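Local coordinates for GPI-anchored protein LLG1 (Arabidopsis thaliana, PDB 6A5D), which probably acts at the cell surface as a GPI-anchored co-receptor in a heterotypic receptor complex that perceives RALF peptides, at residues G54-F59 with E102-P107; P62-L67 with A108-P113. All coordinates share one frame; numbering follows the deposited sequence.

Contact 1: residues G54-F59 with E102-P107; sequences GAFKDF and EGLECP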
ATOM      1  N   GLY A  54       4.655  -6.570  -4.711  1.00 10.16           N
ATOM      2  CA  GLY A  54       5.490  -7.085  -3.636  1.00 10.59           C
ATOM      3  C   GLY A  54       6.052  -5.986  -2.756  1.00 11.76           C
ATOM      4  O   GLY A  54       6.086  -6.124  -1.533  1.00  9.23           O
ATOM      5  N   ALA A  55       6.493  -4.884  -3.361  1.00  8.24           N
ATOM      6  CA  ALA A  55       7.051  -3.781  -2.582  1.00 10.05           C
ATOM      7  C   ALA A  55       5.977  -3.128  -1.723  1.00  9.83           C
ATOM      8  O   ALA A  55       6.231  -2.743  -0.571  1.00 11.01           O
ATOM      9  CB  ALA A  55       7.674  -2.757  -3.528  1.00 11.48           C
ATOM     10  N   PHE A  56       4.776  -2.981  -2.279  1.00  8.62           N
ATOM     11  CA  PHE A  56       3.657  -2.433  -1.526  1.00  8.31           C
ATOM     12  C   PHE A  56       3.299  -3.315  -0.332  1.00  9.61           C
ATOM     13  O   PHE A  56       3.085  -2.802   0.777  1.00 11.25           O
ATOM     14  CB  PHE A  56       2.472  -2.272  -2.476  1.00  9.04           C
ATOM     15  CG  PHE A  56       1.172  -2.002  -1.795  1.00  7.93           C
ATOM     16  CD1 PHE A  56       0.967  -0.827  -1.095  1.00 11.71           C
ATOM     17  CD2 PHE A  56       0.141  -2.928  -1.854  1.00  9.58           C
ATOM     18  CE1 PHE A  56      -0.234  -0.574  -0.473  1.00 11.51           C
ATOM     19  CE2 PHE A  56      -1.070  -2.669  -1.236  1.00 10.03           C
ATOM     20  CZ  PHE A  56      -1.248  -1.489  -0.531  1.00 10.07           C
ATOM     21  N   LYS A  57       3.225  -4.643  -0.536  1.00  8.76           N
ATOM     22  CA  LYS A  57       2.974  -5.562   0.574  1.00  9.42           C
ATOM     23  C   LYS A  57       4.094  -5.492   1.598  1.00  8.84           C
ATOM     24  O   LYS A  57       3.836  -5.445   2.807  1.00  9.72           O
ATOM     25  CB  LYS A  57       2.829  -6.988   0.042  1.00  9.56           C
ATOM     26  CG  LYS A  57       1.458  -7.223  -0.591  1.00 10.18           C
ATOM     27  CD  LYS A  57       1.275  -8.616  -1.187  1.00  9.96           C
ATOM     28  CE  LYS A  57      -0.120  -8.743  -1.784  1.00 10.24           C
ATOM     29  NZ  LYS A  57      -0.417 -10.142  -2.236  1.00 10.87           N
ATOM     30  N   ASP A  58       5.347  -5.425   1.134  1.00  9.35           N
ATOM     31  CA  ASP A  58       6.468  -5.319   2.065  1.00  9.18           C
ATOM     32  C   ASP A  58       6.370  -4.051   2.912  1.00 10.38           C
ATOM     33  O   ASP A  58       6.706  -4.062   4.106  1.00  9.10           O
ATOM     34  CB  ASP A  58       7.794  -5.398   1.315  1.00 11.88           C
ATOM     35  CG  ASP A  58       8.149  -6.814   0.890  1.00 12.14           C
ATOM     36  OD1 ASP A  58       7.625  -7.775   1.490  1.00 12.98           O
ATOM     37  OD2 ASP A  58       8.967  -6.973  -0.035  1.00 12.44           O
ATOM     38  N   PHE A  59       5.873  -2.962   2.316  1.00 10.73           N
ATOM     39  CA  PHE A  59       5.701  -1.704   3.038  1.00  8.44           C
ATOM     40  C   PHE A  59       4.509  -1.763   3.987  1.00 10.35           C
ATOM     41  O   PHE A  59       4.593  -1.293   5.132  1.00 10.94           O
ATOM     42  CB  PHE A  59       5.483  -0.559   2.039  1.00 10.16           C
ATOM     43  CG  PHE A  59       5.204   0.771   2.703  1.00 10.50           C
ATOM     44  CD1 PHE A  59       6.257   1.617   3.041  1.00  9.31           C
ATOM     45  CD2 PHE A  59       3.901   1.169   3.002  1.00 10.66           C
ATOM     46  CE1 PHE A  59       6.006   2.841   3.663  1.00  9.55           C
ATOM     47  CE2 PHE A  59       3.647   2.392   3.626  1.00 10.71           C
ATOM     48  CZ  PHE A  59       4.700   3.220   3.968  1.00 11.27           C
ATOM     49  N   GLU A 102      -1.742 -13.857  -5.450  1.00 15.88           N
ATOM     50  CA  GLU A 102      -2.099 -13.727  -4.045  1.00 15.44           C
ATOM     51  C   GLU A 102      -3.103 -12.616  -3.783  1.00 14.24           C
ATOM     52  O   GLU A 102      -3.440 -12.373  -2.622  1.00 12.75           O
ATOM     53  CB  GLU A 102      -0.846 -13.535  -3.196  1.00 15.30           C
ATOM     54  CG  GLU A 102       0.114 -14.707  -3.271  1.00 17.47           C
ATOM     55  CD  GLU A 102       1.033 -14.635  -4.472  1.00 17.70           C
ATOM     56  OE1 GLU A 102       1.292 -13.514  -4.966  1.00 19.84           O
ATOM     57  OE2 GLU A 102       1.505 -15.701  -4.921  1.00 21.08           O
ATOM     58  N   GLY A 103      -3.577 -11.927  -4.824  1.00 10.62           N
ATOM     59  CA  GLY A 103      -4.510 -10.839  -4.601  1.00 10.05           C
ATOM     60  C   GLY A 103      -3.904  -9.813  -3.665  1.00 12.29           C
ATOM     61  O   GLY A 103      -2.702  -9.515  -3.723  1.00 10.97           O
ATOM     62  N   LEU A 104      -4.733  -9.295  -2.760  1.00 11.50           N
ATOM     63  CA  LEU A 104      -4.290  -8.332  -1.759  1.00 11.30           C
ATOM     64  C   LEU A 104      -3.940  -8.993  -0.425  1.00 13.11           C
ATOM     65  O   LEU A 104      -3.833  -8.301   0.595  1.00 13.43           O
ATOM     66  CB  LEU A 104      -5.322  -7.209  -1.597  1.00 13.21           C
ATOM     67  CG  LEU A 104      -5.174  -6.074  -2.623  1.00 10.40           C
ATOM     68  CD1 LEU A 104      -6.437  -5.232  -2.665  1.00 13.78           C
ATOM     69  CD2 LEU A 104      -3.964  -5.218  -2.255  1.00 13.21           C
ATOM     70  N   GLU A 105      -3.724 -10.308  -0.424  1.00 12.18           N
ATOM     71  CA  GLU A 105      -3.412 -11.033   0.805  1.00 13.39           C
ATOM     72  C   GLU A 105      -1.943 -10.877   1.187  1.00 13.25           C
ATOM     73  O   GLU A 105      -1.041 -11.096   0.369  1.00 13.81           O
ATOM     74  CB  GLU A 105      -3.753 -12.518   0.639  1.00 14.87           C
ATOM     75  CG  GLU A 105      -3.436 -13.367   1.860  1.00 20.57           C
ATOM     76  CD  GLU A 105      -3.977 -14.788   1.756  1.00 27.01           C
ATOM     77  OE1 GLU A 105      -3.827 -15.405   0.679  1.00 34.90           O
ATOM     78  OE2 GLU A 105      -4.525 -15.291   2.760  1.00 30.17           O
ATOM     79  N   CYS A 106      -1.708 -10.512   2.442  1.00 14.04           N
ATOM     80  CA  CYS A 106      -0.364 -10.507   2.993  1.00 12.36           C
ATOM     81  C   CYS A 106       0.084 -11.941   3.255  1.00 16.81           C
ATOM     82  O   CYS A 106      -0.739 -12.810   3.554  1.00 15.79           O
ATOM     83  CB  CYS A 106      -0.354  -9.725   4.294  1.00 12.19           C
ATOM     84  SG  CYS A 106      -0.538  -7.954   4.021  1.00 13.18           S
ATOM     85  N   PRO A 107       1.384 -12.218   3.144  1.00 13.55           N
ATOM     86  CA  PRO A 107       1.841 -13.610   3.297  1.00 17.35           C
ATOM     87  C   PRO A 107       1.516 -14.207   4.654  1.00 18.09           C
ATOM     88  O   PRO A 107       1.306 -15.424   4.743  1.00 18.24           O
ATOM     89  CB  PRO A 107       3.351 -13.536   3.021  1.00 18.38           C
ATOM     90  CG  PRO A 107       3.702 -12.095   3.029  1.00 16.27           C
ATOM     91  CD  PRO A 107       2.466 -11.310   2.733  1.00 14.73           C
TER
HETATM   92  O   HOH W   1       1.907 -11.355  -3.387  1.00 16.58           O

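Contact 2: residues P62-L67 with A108-P113; sequences PYTDQL and AGSQLP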
ATOM      1  N   PRO A  62       3.064  -4.850   7.455  1.00 10.35           N
ATOM      2  CA  PRO A  62       3.265  -4.697   8.906  1.00 11.10           C
ATOM      3  C   PRO A  62       2.173  -3.892   9.587  1.00 11.43           C
ATOM      4  O   PRO A  62       2.108  -3.892  10.820  1.00 12.54           O
ATOM      5  CB  PRO A  62       4.656  -4.061   9.042  1.00 11.05           C
ATOM      6  CG  PRO A  62       5.297  -4.143   7.695  1.00 11.93           C
ATOM      7  CD  PRO A  62       4.245  -4.439   6.662  1.00 10.73           C
ATOM      8  N   TYR A  63       1.297  -3.229   8.831  1.00  7.28           N
ATOM      9  CA  TYR A  63       0.319  -2.308   9.396  1.00 10.60           C
ATOM     10  C   TYR A  63      -1.115  -2.753   9.162  1.00 11.09           C
ATOM     11  O   TYR A  63      -2.032  -1.938   9.283  1.00 11.72           O
ATOM     12  CB  TYR A  63       0.569  -0.882   8.889  1.00  9.14           C
ATOM     13  CG  TYR A  63       1.981  -0.467   9.216  1.00 10.69           C
ATOM     14  CD1 TYR A  63       2.299  -0.044  10.495  1.00 12.02           C
ATOM     15  CD2 TYR A  63       3.013  -0.574   8.280  1.00 11.30           C
ATOM     16  CE1 TYR A  63       3.591   0.296  10.847  1.00  9.81           C
ATOM     17  CE2 TYR A  63       4.329  -0.243   8.626  1.00  9.41           C
ATOM     18  CZ  TYR A  63       4.603   0.197   9.910  1.00 10.27           C
ATOM     19  OH  TYR A  63       5.881   0.536  10.317  1.00 12.16           O
ATOM     20  N   THR A  64      -1.336  -4.038   8.851  1.00  9.86           N
ATOM     21  CA  THR A  64      -2.706  -4.493   8.615  1.00 11.83           C
ATOM     22  C   THR A  64      -3.598  -4.263   9.833  1.00 10.78           C
ATOM     23  O   THR A  64      -4.789  -3.962   9.674  1.00 11.35           O
ATOM     24  CB  THR A  64      -2.760  -5.965   8.179  1.00 13.06           C
ATOM     25  OG1 THR A  64      -2.055  -6.794   9.120  1.00 12.07           O
ATOM     26  CG2 THR A  64      -2.154  -6.139   6.814  1.00 14.82           C
ATOM     27  N   ASP A  65      -3.053  -4.380  11.049  1.00 11.53           N
ATOM     28  CA  ASP A  65      -3.867  -4.120  12.239  1.00 12.47           C
ATOM     29  C   ASP A  65      -4.523  -2.746  12.142  1.00 11.29           C
ATOM     30  O   ASP A  65      -5.730  -2.593  12.365  1.00 12.50           O
ATOM     31  CB  ASP A  65      -3.016  -4.149  13.513  1.00 13.04           C
ATOM     32  CG  ASP A  65      -2.554  -5.550  13.929  1.00 14.00           C
ATOM     33  OD1 ASP A  65      -2.940  -6.562  13.321  1.00 14.70           O
ATOM     34  OD2 ASP A  65      -1.786  -5.612  14.918  1.00 17.05           O
ATOM     35  N   GLN A  66      -3.733  -1.730  11.805  1.00  9.68           N
ATOM     36  CA  GLN A  66      -4.245  -0.368  11.767  1.00 10.26           C
ATOM     37  C   GLN A  66      -4.978  -0.084  10.463  1.00 10.00           C
ATOM     38  O   GLN A  66      -6.032   0.562  10.473  1.00 11.85           O
ATOM     39  CB  GLN A  66      -3.100   0.625  11.983  1.00 11.41           C
ATOM     40  CG  GLN A  66      -2.361   0.428  13.307  1.00 13.02           C
ATOM     41  CD  GLN A  66      -1.115  -0.445  13.188  1.00 16.35           C
ATOM     42  OE1 GLN A  66      -1.097  -1.456  12.504  1.00 16.83           O
ATOM     43  NE2 GLN A  66      -0.051  -0.031  13.862  1.00 22.08           N
ATOM     44  N   LEU A  67      -4.467  -0.609   9.346  1.00 10.85           N
ATOM     45  CA  LEU A  67      -5.108  -0.384   8.057  1.00  9.85           C
ATOM     46  C   LEU A  67      -6.505  -0.988   8.024  1.00 13.04           C
ATOM     47  O   LEU A  67      -7.409  -0.440   7.382  1.00 11.96           O
ATOM     48  CB  LEU A  67      -4.249  -0.967   6.943  1.00 11.82           C
ATOM     49  CG  LEU A  67      -2.944  -0.223   6.666  1.00 12.19           C
ATOM     50  CD1 LEU A  67      -2.054  -1.034   5.741  1.00 11.56           C
ATOM     51  CD2 LEU A  67      -3.213   1.152   6.048  1.00 11.37           C
ATOM     52  N   ALA A 108       1.436 -13.393   5.706  1.00 16.21           N
ATOM     53  CA  ALA A 108       1.018 -13.889   7.014  1.00 19.66           C
ATOM     54  C   ALA A 108      -0.485 -14.123   7.125  1.00 17.73           C
ATOM     55  O   ALA A 108      -0.935 -14.628   8.159  1.00 21.30           O
ATOM     56  CB  ALA A 108       1.479 -12.945   8.129  1.00 18.16           C
ATOM     57  N   GLY A 109      -1.274 -13.787   6.108  1.00 16.38           N
ATOM     58  CA  GLY A 109      -2.676 -14.170   6.040  1.00 18.46           C
ATOM     59  C   GLY A 109      -3.671 -13.028   6.003  1.00 18.65           C
ATOM     60  O   GLY A 109      -4.807 -13.231   5.539  1.00 22.17           O
ATOM     61  N   SER A 110      -3.315 -11.843   6.486  1.00 16.94           N
ATOM     62  CA  SER A 110      -4.301 -10.774   6.520  1.00 17.09           C
ATOM     63  C   SER A 110      -4.426 -10.125   5.141  1.00 18.43           C
ATOM     64  O   SER A 110      -3.554 -10.266   4.280  1.00 21.58           O
ATOM     65  CB  SER A 110      -3.924  -9.725   7.565  1.00 21.31           C
ATOM     66  OG  SER A 110      -4.972  -8.777   7.727  1.00 26.96           O
ATOM     67  N   GLN A 111      -5.517  -9.384   4.951  1.00 18.44           N
ATOM     68  CA  GLN A 111      -5.837  -8.748   3.679  1.00 16.72           C
ATOM     69  C   GLN A 111      -5.558  -7.256   3.783  1.00 17.72           C
ATOM     70  O   GLN A 111      -5.952  -6.610   4.759  1.00 22.77           O
ATOM     71  CB  GLN A 111      -7.323  -8.920   3.354  1.00 19.70           C
ATOM     72  CG  GLN A 111      -7.814 -10.343   3.442  1.00 22.46           C
ATOM     73  CD  GLN A 111      -7.116 -11.237   2.449  1.00 23.96           C
ATOM     74  OE1 GLN A 111      -6.880 -10.841   1.301  1.00 23.56           O
ATOM     75  NE2 GLN A 111      -6.757 -12.439   2.881  1.00 26.44           N
ATOM     76  N   LEU A 112      -4.909  -6.693   2.732  1.00 14.66           N
ATOM     77  CA  LEU A 112      -4.758  -5.245   2.673  1.00 14.85           C
ATOM     78  C   LEU A 112      -5.992  -4.623   2.034  1.00 14.73           C
ATOM     79  O   LEU A 112      -6.553  -5.190   1.089  1.00 13.69           O
ATOM     80  CB  LEU A 112      -3.557  -4.886   1.818  1.00 13.15           C
ATOM     81  CG  LEU A 112      -2.212  -5.219   2.434  1.00 14.34           C
ATOM     82  CD1 LEU A 112      -1.108  -5.103   1.391  1.00 16.85           C
ATOM     83  CD2 LEU A 112      -1.987  -4.275   3.591  1.00 15.78           C
ATOM     84  N   PRO A 113      -6.440  -3.467   2.525  1.00 15.24           N
ATOM     85  CA  PRO A 113      -7.601  -2.826   1.917  1.00 15.45           C
ATOM     86  C   PRO A 113      -7.266  -2.307   0.530  1.00 15.28           C
ATOM     87  O   PRO A 113      -6.122  -1.904   0.259  1.00 15.62           O
ATOM     88  CB  PRO A 113      -7.911  -1.671   2.886  1.00 17.39           C
ATOM     89  CG  PRO A 113      -6.562  -1.324   3.449  1.00 18.48           C
ATOM     90  CD  PRO A 113      -5.878  -2.662   3.625  1.00 16.33           C
TER

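Contact 1: residues G54-F59 with E102-P107
Lys57, on helix 49-60, reaches across to residues 102-107 and ends among main-chain oxygens, an example of how an irregular loop can be bonded to a helix by one long side chain, alongside other ties. Its CB points toward the loop. CG lies anti to the carbonyl carbon (chi1 -77°), and from there the chain runs fully extended, which gives it the length to span the gap. CD is the first atom to approach the far side, passing 3.7 Å from Glu105 O. CE sits between two carbonyls, 3.3 Å from Gly103 O and equally far from Glu105 O. The ammonium NZ then donates a hydrogen bond to each: 2.8 Å from Lys57 NZ to Gly103 O, and the same length to Glu105 O. Each bond arrives from above the plane of its own carbonyl group, 43° out at Gly103 and 35° at Glu105, so neither follows a lone pair. A water takes a third bond from NZ at 2.9 Å and passes one on to Glu102 OE1; that carboxylate is thus tied to the lysine indirectly, and its charge would be expected to favour the ammonium form. Beside this polar grip lies a smaller apolar touch. Leu104 CD2 meets the Phe56 ring at its edge, near the ring plane, 4.0 Å from CE2, while Phe93 and Met78 also pack on the aromatic ring. Close by, Cys106 is fastened to Cys61 by a disulfide. Glu105 N bonds to Glu102 O, and Gly103 supplies the positive phi of the second position: a type II' beta turn, two of whose carbonyl oxygens are bonded by a lysine from a neighbouring helix, in a disulfide-rich helical domain.

Contact 2: residues P62-L67 with A108-P113
Thr64 and Leu67, one helical turn apart on helix 64-67, face Ser110, Leu112 and Pro113 of the loop that follows helix 92-99, and the small interface illustrates how a short helix can pack on a loop without a direct hydrogen bond between the two segments. The tightly packed apolar part centres on one methyl. Leu112 CD2 touches both Thr64 CG2 (3.7 Å) and Leu67 CD1 (3.9 Å), which lie in directions roughly at right angles, so a single branch serves both helix residues. The Thr64 and Leu112 side chains lie nearly perpendicular to each other. Thr64 CG2 is placed for this by standing anti to its carbonyl carbon, with OG1 turned into the remaining position between the backbone N and C (chi1 53°). Farther along, Pro113 CD lies 4.1 Å from Leu67 CB. Met78 of helix 74-86 packs on Leu67, while Phe56 and Ala60 of helix 49-60 pack on Leu112, which buries the two leucines.

Toward Ser110 the interface is more exposed and more polar, though no farther apart. Ser110 OG stands anti to its backbone N (chi1 -172°) and approaches Thr64 CB at 3.6 Å. What is loose here is the lack of a bond between the two hydroxyls, which remain 3.8 Å apart, Thr64 OG1 to Ser110 OG. Gln111 CB points away from the helix, although the Gln111 carbonyl O accepts a hydrogen bond from Asn68 just beyond the helical segment. Within 62-67, Leu67 N bonds to Tyr63 O at 2.8 Å, closing the turn that brings Thr64 and Leu67 onto the same side. With no hydrogen bond joining the two segments, their direct association rests on van der Waals and hydrophobic contact, shared by Thr64, Leu67 and Leu112.

The centres of contact 1 and contact 2 lie about 9 Å apart, and their segments alternate along the chain: 54-59, then 62-67, then 102-107, then 108-113. Helices 49-60 and 64-67 succeed each other in sequence, and the continuous loop after helix 92-99 runs past both. The two contacts also touch directly. Leu104 O lies 2.9 Å from Leu112 N, a probable backbone hydrogen bond, and Leu112 CD1 packs 3.6 Å from Phe56 CE2, so Leu112 reaches the helices of both contacts. Together they hold the C-terminal part of the modelled chain against consecutive helices in this compact, strand-free domain.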